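Local atomic coordinates of ciona betagamma-crystallin (Ciona intestinalis, PDB entry 2BV2), a protein that binds two calcium ions in a single betagamma-crystallin domain and is probably a structural component of the neuroectodermal visual system. Residues L5-E10 with N31-S36; W44-D49 with D75-V80. All blocks are in the same frame, centred on the assembly; numbering follows the deposited sequence.

Interaction 1 (L5-E10 with N31-S36); sequences LFEDVE and NDIVSS. With CA (calcium ion), chain C; CA (calcium ion), chain D.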
ATOM      1  N   LEU A   5      -0.531   5.294  -2.290  1.00  9.85           N
ATOM      2  CA  LEU A   5      -1.493   4.676  -1.391  1.00  7.80           C
ATOM      3  C   LEU A   5      -2.639   5.644  -1.189  1.00  9.14           C
ATOM      4  O   LEU A   5      -2.398   6.834  -1.019  1.00 10.10           O
ATOM      5  CB  LEU A   5      -0.844   4.421  -0.039  1.00  9.68           C
ATOM      6  CG  LEU A   5       0.472   3.632  -0.004  1.00 12.13           C
ATOM      7  CD1 LEU A   5       0.968   3.517   1.415  1.00 14.38           C
ATOM      8  CD2 LEU A   5       0.384   2.249  -0.649  1.00 13.33           C
ATOM      9  N   PHE A   6      -3.868   5.130  -1.188  1.00  8.55           N
ATOM     10  CA  PHE A   6      -5.064   5.951  -1.065  1.00  8.46           C
ATOM     11  C   PHE A   6      -5.906   5.536   0.115  1.00  8.03           C
ATOM     12  O   PHE A   6      -6.111   4.349   0.330  1.00 10.65           O
ATOM     13  CB  PHE A   6      -5.939   5.836  -2.325  1.00  9.79           C
ATOM     14  CG  PHE A   6      -5.337   6.472  -3.537  1.00 10.67           C
ATOM     15  CD1 PHE A   6      -5.656   7.779  -3.895  1.00 11.95           C
ATOM     16  CD2 PHE A   6      -4.479   5.757  -4.342  1.00  9.09           C
ATOM     17  CE1 PHE A   6      -5.078   8.365  -5.032  1.00 10.75           C
ATOM     18  CE2 PHE A   6      -3.882   6.344  -5.470  1.00 11.04           C
ATOM     19  CZ  PHE A   6      -4.188   7.621  -5.820  1.00  9.76           C
ATOM     20  N   GLU A   7      -6.479   6.525   0.802  1.00  8.37           N
ATOM     21  CA  GLU A   7      -7.337   6.299   1.960  1.00  7.97           C
ATOM     22  C   GLU A   7      -8.637   5.592   1.622  1.00  8.04           C
ATOM     23  O   GLU A   7      -9.097   4.723   2.389  1.00  9.79           O
ATOM     24  CB  GLU A   7      -7.611   7.662   2.609  1.00 11.26           C
ATOM     25  CG  GLU A   7      -8.601   7.669   3.770  1.00 14.15           C
ATOM     26  CD  GLU A   7      -9.416   8.954   3.821  1.00 12.69           C
ATOM     27  OE1 GLU A   7      -9.213   9.807   2.949  1.00 12.35           O
ATOM     28  OE2 GLU A   7     -10.262   9.111   4.727  1.00 10.91           O
ATOM     29  N   ASP A   8      -9.232   5.964   0.485  1.00 12.08           N
ATOM     30  CA  ASP A   8     -10.506   5.403   0.046  1.00  9.64           C
ATOM     31  C   ASP A   8     -10.354   4.521  -1.202  1.00  7.56           C
ATOM     32  O   ASP A   8      -9.418   4.651  -1.962  1.00 12.07           O
ATOM     33  CB  ASP A   8     -11.501   6.517  -0.292  1.00 11.28           C
ATOM     34  CG  ASP A   8     -11.777   7.454   0.887  1.00 11.48           C
ATOM     35  OD1 ASP A   8     -11.504   7.074   2.059  1.00 12.63           O
ATOM     36  OD2 ASP A   8     -12.258   8.588   0.624  1.00 14.43           O
ATOM     37  N   VAL A   9     -11.339   3.661  -1.410  1.00  7.53           N
ATOM     38  CA  VAL A   9     -11.446   2.886  -2.632  1.00  6.14           C
ATOM     39  C   VAL A   9     -11.537   3.795  -3.866  1.00  9.06           C
ATOM     40  O   VAL A   9     -11.856   5.001  -3.787  1.00 10.40           O
ATOM     41  CB  VAL A   9     -12.654   1.897  -2.609  1.00  8.28           C
ATOM     42  CG1 VAL A   9     -12.529   0.945  -1.458  1.00 11.12           C
ATOM     43  CG2 VAL A   9     -13.976   2.635  -2.578  1.00 11.95           C
ATOM     44  N   GLU A  10     -11.238   3.206  -5.023  1.00 10.92           N
ATOM     45  CA  GLU A  10     -11.336   3.930  -6.295  1.00  9.51           C
ATOM     46  C   GLU A  10     -10.478   5.189  -6.317  1.00  9.69           C
ATOM     47  O   GLU A  10     -10.822   6.169  -6.980  1.00 11.42           O
ATOM     48  CB  GLU A  10     -12.803   4.237  -6.637  1.00 10.88           C
ATOM     49  CG  GLU A  10     -13.658   2.973  -6.800  1.00 15.43           C
ATOM     50  CD  GLU A  10     -13.362   2.185  -8.091  1.00 18.52           C
ATOM     51  OE1 GLU A  10     -12.575   2.658  -8.940  1.00 21.02           O
ATOM     52  OE2 GLU A  10     -13.938   1.085  -8.263  1.00 19.49           O
ATOM     53  N   ASN A  31      -1.166   4.331   8.590  1.00 10.48           N
ATOM     54  CA  ASN A  31      -1.355   2.995   9.126  1.00 13.17           C
ATOM     55  C   ASN A  31      -2.831   2.660   9.204  1.00 10.42           C
ATOM     56  O   ASN A  31      -3.628   3.431   9.731  1.00 12.74           O
ATOM     57  CB  ASN A  31      -0.739   2.858  10.527  1.00 14.31           C
ATOM     58  CG  ASN A  31      -0.637   1.421  10.961  1.00 15.22           C
ATOM     59  OD1 ASN A  31       0.021   0.618  10.295  1.00 15.54           O
ATOM     60  ND2 ASN A  31      -1.293   1.074  12.067  1.00 17.97           N
ATOM     61  N   ASP A  32      -3.173   1.491   8.680  1.00 12.96           N
ATOM     62  CA  ASP A  32      -4.507   0.919   8.770  1.00 11.55           C
ATOM     63  C   ASP A  32      -5.616   1.810   8.214  1.00  9.42           C
ATOM     64  O   ASP A  32      -6.717   1.863   8.769  1.00 13.71           O
ATOM     65  CB  ASP A  32      -4.825   0.468  10.193  1.00 11.85           C
ATOM     66  CG  ASP A  32      -3.945  -0.675  10.653  1.00 13.93           C
ATOM     67  OD1 ASP A  32      -3.233  -1.265   9.822  1.00 12.74           O
ATOM     68  OD2 ASP A  32      -3.975  -1.012  11.852  1.00 17.65           O
ATOM     69  N   ILE A  33      -5.317   2.505   7.115  1.00  9.35           N
ATOM     70  CA  ILE A  33      -6.349   3.237   6.391  1.00 10.59           C
ATOM     71  C   ILE A  33      -6.415   2.985   4.904  1.00  7.86           C
ATOM     72  O   ILE A  33      -7.344   3.458   4.278  1.00  8.70           O
ATOM     73  CB  ILE A  33      -6.222   4.774   6.574  1.00 11.15           C
ATOM     74  CG1 ILE A  33      -4.943   5.317   5.943  1.00 10.37           C
ATOM     75  CG2 ILE A  33      -6.299   5.148   8.045  1.00 13.42           C
ATOM     76  CD1 ILE A  33      -4.920   6.837   5.923  1.00 11.03           C
ATOM     77  N   VAL A  34      -5.446   2.283   4.320  1.00  8.55           N
ATOM     78  CA  VAL A  34      -5.379   2.178   2.864  1.00  9.40           C
ATOM     79  C   VAL A  34      -6.487   1.276   2.298  1.00 10.66           C
ATOM     80  O   VAL A  34      -6.728   0.172   2.788  1.00 11.85           O
ATOM     81  CB  VAL A  34      -4.004   1.685   2.392  1.00  9.66           C
ATOM     82  CG1 VAL A  34      -4.031   1.282   0.891  1.00 12.85           C
ATOM     83  CG2 VAL A  34      -2.940   2.744   2.637  1.00 10.98           C
ATOM     84  N   SER A  35      -7.176   1.791   1.276  1.00  9.86           N
ATOM     85  CA  SER A  35      -8.265   1.087   0.642  1.00  9.07           C
ATOM     86  C   SER A  35      -8.124   0.970  -0.892  1.00  6.71           C
ATOM     87  O   SER A  35      -8.866   0.228  -1.502  1.00  9.12           O
ATOM     88  CB  SER A  35      -9.573   1.777   1.021  1.00 10.30           C
ATOM     89  OG  SER A  35      -9.813   1.721   2.421  1.00 11.39           O
ATOM     90  N   SER A  36      -7.215   1.731  -1.520  1.00  5.77           N
ATOM     91  CA  SER A  36      -6.824   1.480  -2.902  1.00  7.70           C
ATOM     92  C   SER A  36      -5.376   1.916  -3.137  1.00  9.42           C
ATOM     93  O   SER A  36      -4.790   2.644  -2.316  1.00 10.51           O
ATOM     94  CB  SER A  36      -7.754   2.204  -3.873  1.00 11.42           C
ATOM     95  OG  SER A  36      -7.705   3.610  -3.711  1.00 10.86           O
TER
HETATM   96 CA    CA C 101      -9.773   3.383   4.127  1.00  9.62          CA
HETATM   97 CA    CA D 102      -1.961  -3.370   9.829  1.00 20.30          CA
HETATM   98  O   HOH W   1     -11.747   2.345   4.806  1.00 12.80           O
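Ser36 and Ser35 meet the 5-10 segment through different first torsions. In Ser36, OG sits between the backbone N and the carbonyl carbon (chi1 62°), which brings it over to Asp8 O at 2.7 Å, in the plane of that carbonyl; Ser36 OG is also hydrogen-bonded to Phe11 N. In Ser35, OG lies anti to the carbonyl carbon (chi1 -63°) and turns instead to a calcium ion, 2.4 Å from OG. Glu7 O and Ile33 O bind that ion too, and their shared metal explains why Glu7 O stands only 2.9 Å from Ile33 O. A water and Asp75 OD1 are the remaining ligands, and Ser35 OG is hydrogen-bonded to Asp74 as well.

Next to the calcium site, the backbones form a classic beta bulge: Ser35 and Ser36 both face Phe6. Phe6 O takes a nearly straight bond from Ser35 N (2.9 Å, 169° at the hydrogen) and a weak one from Ser36 N, while Phe6 N donates to Ser36 O. The Phe6 ring turns its edge to Ser36 O, which lies in the ring plane 3.7 Å from CD2. Val34 CG2 meets Leu5 CB at 3.8 Å.

The contact joins the end of strand 2-6 to the start of strand 36-41. On the far side of strand 2-6, Leu5 pairs through its backbone with Leu16 of strand 15-18. The Leu5 side chain packs on Leu18 of that strand, Ile37 of strand 36-41 and Leu25 of a loop.

Interaction 2 (W44-D49 with D75-V80); sequences WFVFDD and DELSSV. With CA (calcium ion), chain D; CA (calcium ion), chain C.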
ATOM      1  N   TRP A  44       6.231  -3.979  -5.849  1.00 12.47           N
ATOM      2  CA  TRP A  44       6.122  -3.633  -4.421  1.00  8.85           C
ATOM      3  C   TRP A  44       5.476  -4.764  -3.654  1.00 12.81           C
ATOM      4  O   TRP A  44       4.595  -5.427  -4.173  1.00 15.61           O
ATOM      5  CB  TRP A  44       5.273  -2.373  -4.259  1.00 12.38           C
ATOM      6  CG  TRP A  44       5.969  -1.148  -4.793  1.00 10.32           C
ATOM      7  CD1 TRP A  44       6.024  -0.741  -6.074  1.00 12.22           C
ATOM      8  CD2 TRP A  44       6.682  -0.179  -4.026  1.00 10.92           C
ATOM      9  NE1 TRP A  44       6.764   0.416  -6.175  1.00 13.63           N
ATOM     10  CE2 TRP A  44       7.167   0.788  -4.924  1.00 12.25           C
ATOM     11  CE3 TRP A  44       6.961  -0.036  -2.661  1.00 13.45           C
ATOM     12  CZ2 TRP A  44       7.907   1.888  -4.507  1.00 11.34           C
ATOM     13  CZ3 TRP A  44       7.698   1.049  -2.248  1.00 12.66           C
ATOM     14  CH2 TRP A  44       8.167   1.997  -3.167  1.00 14.21           C
ATOM     15  N   PHE A  45       5.945  -4.993  -2.430  1.00 13.32           N
ATOM     16  CA  PHE A  45       5.247  -5.847  -1.494  1.00 11.97           C
ATOM     17  C   PHE A  45       4.635  -4.963  -0.421  1.00 12.77           C
ATOM     18  O   PHE A  45       5.309  -4.119   0.164  1.00 14.86           O
ATOM     19  CB  PHE A  45       6.210  -6.842  -0.841  1.00 16.26           C
ATOM     20  CG  PHE A  45       6.691  -7.914  -1.777  1.00 17.37           C
ATOM     21  CD1 PHE A  45       5.941  -9.061  -1.990  1.00 22.00           C
ATOM     22  CD2 PHE A  45       7.901  -7.779  -2.438  1.00 20.67           C
ATOM     23  CE1 PHE A  45       6.387 -10.056  -2.851  1.00 21.85           C
ATOM     24  CE2 PHE A  45       8.356  -8.775  -3.301  1.00 22.05           C
ATOM     25  CZ  PHE A  45       7.592  -9.909  -3.509  1.00 22.25           C
ATOM     26  N   VAL A  46       3.362  -5.177  -0.136  1.00 11.01           N
ATOM     27  CA  VAL A  46       2.712  -4.440   0.922  1.00 11.54           C
ATOM     28  C   VAL A  46       2.308  -5.439   1.999  1.00 12.73           C
ATOM     29  O   VAL A  46       1.935  -6.555   1.692  1.00 14.58           O
ATOM     30  CB  VAL A  46       1.500  -3.615   0.407  1.00 13.05           C
ATOM     31  CG1 VAL A  46       1.976  -2.584  -0.605  1.00 13.52           C
ATOM     32  CG2 VAL A  46       0.428  -4.505  -0.173  1.00 16.38           C
ATOM     33  N   PHE A  47       2.408  -5.019   3.256  1.00 11.05           N
ATOM     34  CA  PHE A  47       2.274  -5.910   4.395  1.00 11.04           C
ATOM     35  C   PHE A  47       1.257  -5.383   5.392  1.00 12.03           C
ATOM     36  O   PHE A  47       1.206  -4.186   5.635  1.00 11.09           O
ATOM     37  CB  PHE A  47       3.608  -6.004   5.123  1.00 13.21           C
ATOM     38  CG  PHE A  47       4.737  -6.522   4.286  1.00 10.81           C
ATOM     39  CD1 PHE A  47       5.116  -7.849   4.366  1.00 15.06           C
ATOM     40  CD2 PHE A  47       5.483  -5.664   3.481  1.00 12.15           C
ATOM     41  CE1 PHE A  47       6.169  -8.326   3.614  1.00 14.98           C
ATOM     42  CE2 PHE A  47       6.540  -6.136   2.734  1.00 13.81           C
ATOM     43  CZ  PHE A  47       6.888  -7.457   2.803  1.00 14.45           C
ATOM     44  N   ASP A  48       0.493  -6.293   6.005  1.00 11.57           N
ATOM     45  CA  ASP A  48      -0.464  -5.927   7.052  1.00  9.63           C
ATOM     46  C   ASP A  48       0.114  -5.702   8.460  1.00  9.24           C
ATOM     47  O   ASP A  48      -0.592  -5.147   9.308  1.00 11.85           O
ATOM     48  CB  ASP A  48      -1.599  -6.947   7.123  1.00 13.41           C
ATOM     49  CG  ASP A  48      -2.504  -6.888   5.908  1.00 16.82           C
ATOM     50  OD1 ASP A  48      -2.368  -5.940   5.101  1.00 19.95           O
ATOM     51  OD2 ASP A  48      -3.356  -7.786   5.760  1.00 21.53           O
ATOM     52  N   ASP A  49       1.355  -6.123   8.722  1.00 10.22           N
ATOM     53  CA  ASP A  49       2.052  -5.738   9.945  1.00  9.73           C
ATOM     54  C   ASP A  49       3.156  -4.750   9.610  1.00 10.64           C
ATOM     55  O   ASP A  49       3.560  -4.605   8.445  1.00 10.53           O
ATOM     56  CB  ASP A  49       2.667  -6.937  10.690  1.00 11.41           C
ATOM     57  CG  ASP A  49       1.624  -7.885  11.281  1.00 15.99           C
ATOM     58  OD1 ASP A  49       0.402  -7.559  11.256  1.00 15.43           O
ATOM     59  OD2 ASP A  49       2.059  -8.961  11.786  1.00 13.63           O
ATOM     60  N   ASP A  75      -8.106  -1.341   5.200  1.00 10.36           N
ATOM     61  CA  ASP A  75      -7.669  -0.639   6.404  1.00 10.53           C
ATOM     62  C   ASP A  75      -6.726  -1.505   7.254  1.00 13.26           C
ATOM     63  O   ASP A  75      -6.875  -1.575   8.478  1.00 12.44           O
ATOM     64  CB  ASP A  75      -8.874  -0.181   7.251  1.00 13.01           C
ATOM     65  CG  ASP A  75      -9.433   1.155   6.809  1.00 15.28           C
ATOM     66  OD1 ASP A  75      -9.127   1.582   5.677  1.00 10.37           O
ATOM     67  OD2 ASP A  75     -10.171   1.794   7.619  1.00 13.96           O
ATOM     68  N   GLU A  76      -5.759  -2.134   6.584  1.00 10.55           N
ATOM     69  CA  GLU A  76      -4.802  -3.034   7.234  1.00 12.76           C
ATOM     70  C   GLU A  76      -3.342  -2.896   6.829  1.00 11.60           C
ATOM     71  O   GLU A  76      -2.471  -3.442   7.494  1.00 10.87           O
ATOM     72  CB  GLU A  76      -5.224  -4.495   7.041  1.00 14.69           C
ATOM     73  CG  GLU A  76      -4.681  -5.450   8.089  1.00 24.19           C
ATOM     74  CD  GLU A  76      -4.968  -4.990   9.492  1.00 28.75           C
ATOM     75  OE1 GLU A  76      -3.995  -4.828  10.290  1.00 25.02           O
ATOM     76  OE2 GLU A  76      -6.169  -4.754   9.771  1.00 32.22           O
ATOM     77  N   LEU A  77      -3.031  -2.168   5.774  1.00 10.72           N
ATOM     78  CA  LEU A  77      -1.621  -2.054   5.398  1.00 12.70           C
ATOM     79  C   LEU A  77      -0.870  -1.290   6.473  1.00 10.10           C
ATOM     80  O   LEU A  77      -1.352  -0.271   6.963  1.00 14.67           O
ATOM     81  CB  LEU A  77      -1.454  -1.391   4.035  1.00 15.06           C
ATOM     82  CG  LEU A  77      -1.963  -2.277   2.887  1.00 18.18           C
ATOM     83  CD1 LEU A  77      -1.716  -1.613   1.564  1.00 19.87           C
ATOM     84  CD2 LEU A  77      -1.311  -3.660   2.907  1.00 18.67           C
ATOM     85  N   SER A  78       0.301  -1.790   6.844  1.00 11.82           N
ATOM     86  CA  SER A  78       1.139  -1.117   7.842  1.00 11.91           C
ATOM     87  C   SER A  78       2.573  -0.849   7.412  1.00 12.61           C
ATOM     88  O   SER A  78       3.249  -0.012   8.028  1.00 12.97           O
ATOM     89  CB  SER A  78       1.119  -1.914   9.133  1.00 12.25           C
ATOM     90  OG  SER A  78      -0.192  -1.982   9.649  1.00 11.19           O
ATOM     91  N   SER A  79       3.051  -1.551   6.384  1.00 11.86           N
ATOM     92  CA  SER A  79       4.399  -1.300   5.846  1.00  9.92           C
ATOM     93  C   SER A  79       4.458  -1.700   4.370  1.00  7.14           C
ATOM     94  O   SER A  79       3.623  -2.461   3.918  1.00  9.36           O
ATOM     95  CB  SER A  79       5.468  -2.048   6.658  1.00 13.36           C
ATOM     96  OG  SER A  79       5.312  -3.458   6.582  1.00 11.11           O
ATOM     97  N   VAL A  80       5.401  -1.107   3.630  1.00  9.48           N
ATOM     98  CA  VAL A  80       5.546  -1.328   2.187  1.00 13.96           C
ATOM     99  C   VAL A  80       7.019  -1.391   1.810  1.00 13.81           C
ATOM    100  O   VAL A  80       7.816  -0.594   2.298  1.00 12.35           O
ATOM    101  CB  VAL A  80       4.825  -0.220   1.331  1.00 15.82           C
ATOM    102  CG1 VAL A  80       3.422   0.057   1.865  1.00 20.12           C
ATOM    103  CG2 VAL A  80       5.618   1.068   1.266  1.00 20.45           C
TER
HETATM  104 CA    CA D 102      -1.961  -3.370   9.829  1.00 20.30          CA
HETATM  105 CA    CA C 101      -9.773   3.383   4.127  1.00  9.62          CA
HETATM  106  O   HOH W   1     -11.747   2.345   4.806  1.00 12.80           O
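Asp48 and Glu76 meet at about a right angle, with Glu76 CG 3.4 Å from Asp48 CG and the carboxylate planes 73° apart. Glu76 starts extended, but a bend at chi2 (52°) swings OE1 round to calcium, 2.5 Å away, so this residue binds the ion through both OE1 and its own carbonyl O. Asp48 contributes O rather than its carboxylate; OD2 is hydrogen-bonded to Tyr57 OH, and OD1 lies 3.3 Å from Leu77 CD2. Replacing Asp48 by an alanine would probably leave Tyr57 OH without this partner and open a gap beside Glu76 CG and Leu77 CD2.

Ser78 OG, anti to its carbonyl carbon, binds the same calcium and is hydrogen-bonded to Asn31 OD1, whereas Ser79 OG sits between its backbone N and carbonyl carbon and reaches Asp49 O at 2.8 Å, in the carbonyl plane. On the buried side, Val46 CG2 touches Leu77 CD2 at 3.6 Å, and Val46 CG1 meets Val80 CG1.

Ser78 and Ser79 both face Phe47 in a classic beta bulge, where Ser78 N donates almost straight (178°) to Phe47 O. Paired backbone carbonyls, a serine hydroxyl and an aspartate from the other motif, here Asp32, joined by Glu76 OE1, make up a calcium site characteristic of betagamma-crystallin Greek keys.

How the interactions relate
Interactions 1 and 2 are equivalent contacts in the two Greek key motifs, with centres about 11 Å apart. Each sets a bulged pairing beside a calcium ion and supplies a serine hydroxyl to it, then lends an aspartate to the other site: Asp32 from 31-36 crosses to the calcium of interaction 2, Asp75 from 75-80 to that of interaction 1. The exchanging loops lie side by side, with Asp32 N 3.1 Å from Leu77 O and Val34 O 3.2 Å from Asp75 N, both probable hydrogen bonds. They differ in depth. Interaction 2 is buried, has the larger apolar part, Val46 with Leu77 and Val80, and uses a carboxylate ligand, Glu76 OE1; interaction 1 is partly buried, includes exposed Val9 and Glu10, and has a water on its calcium.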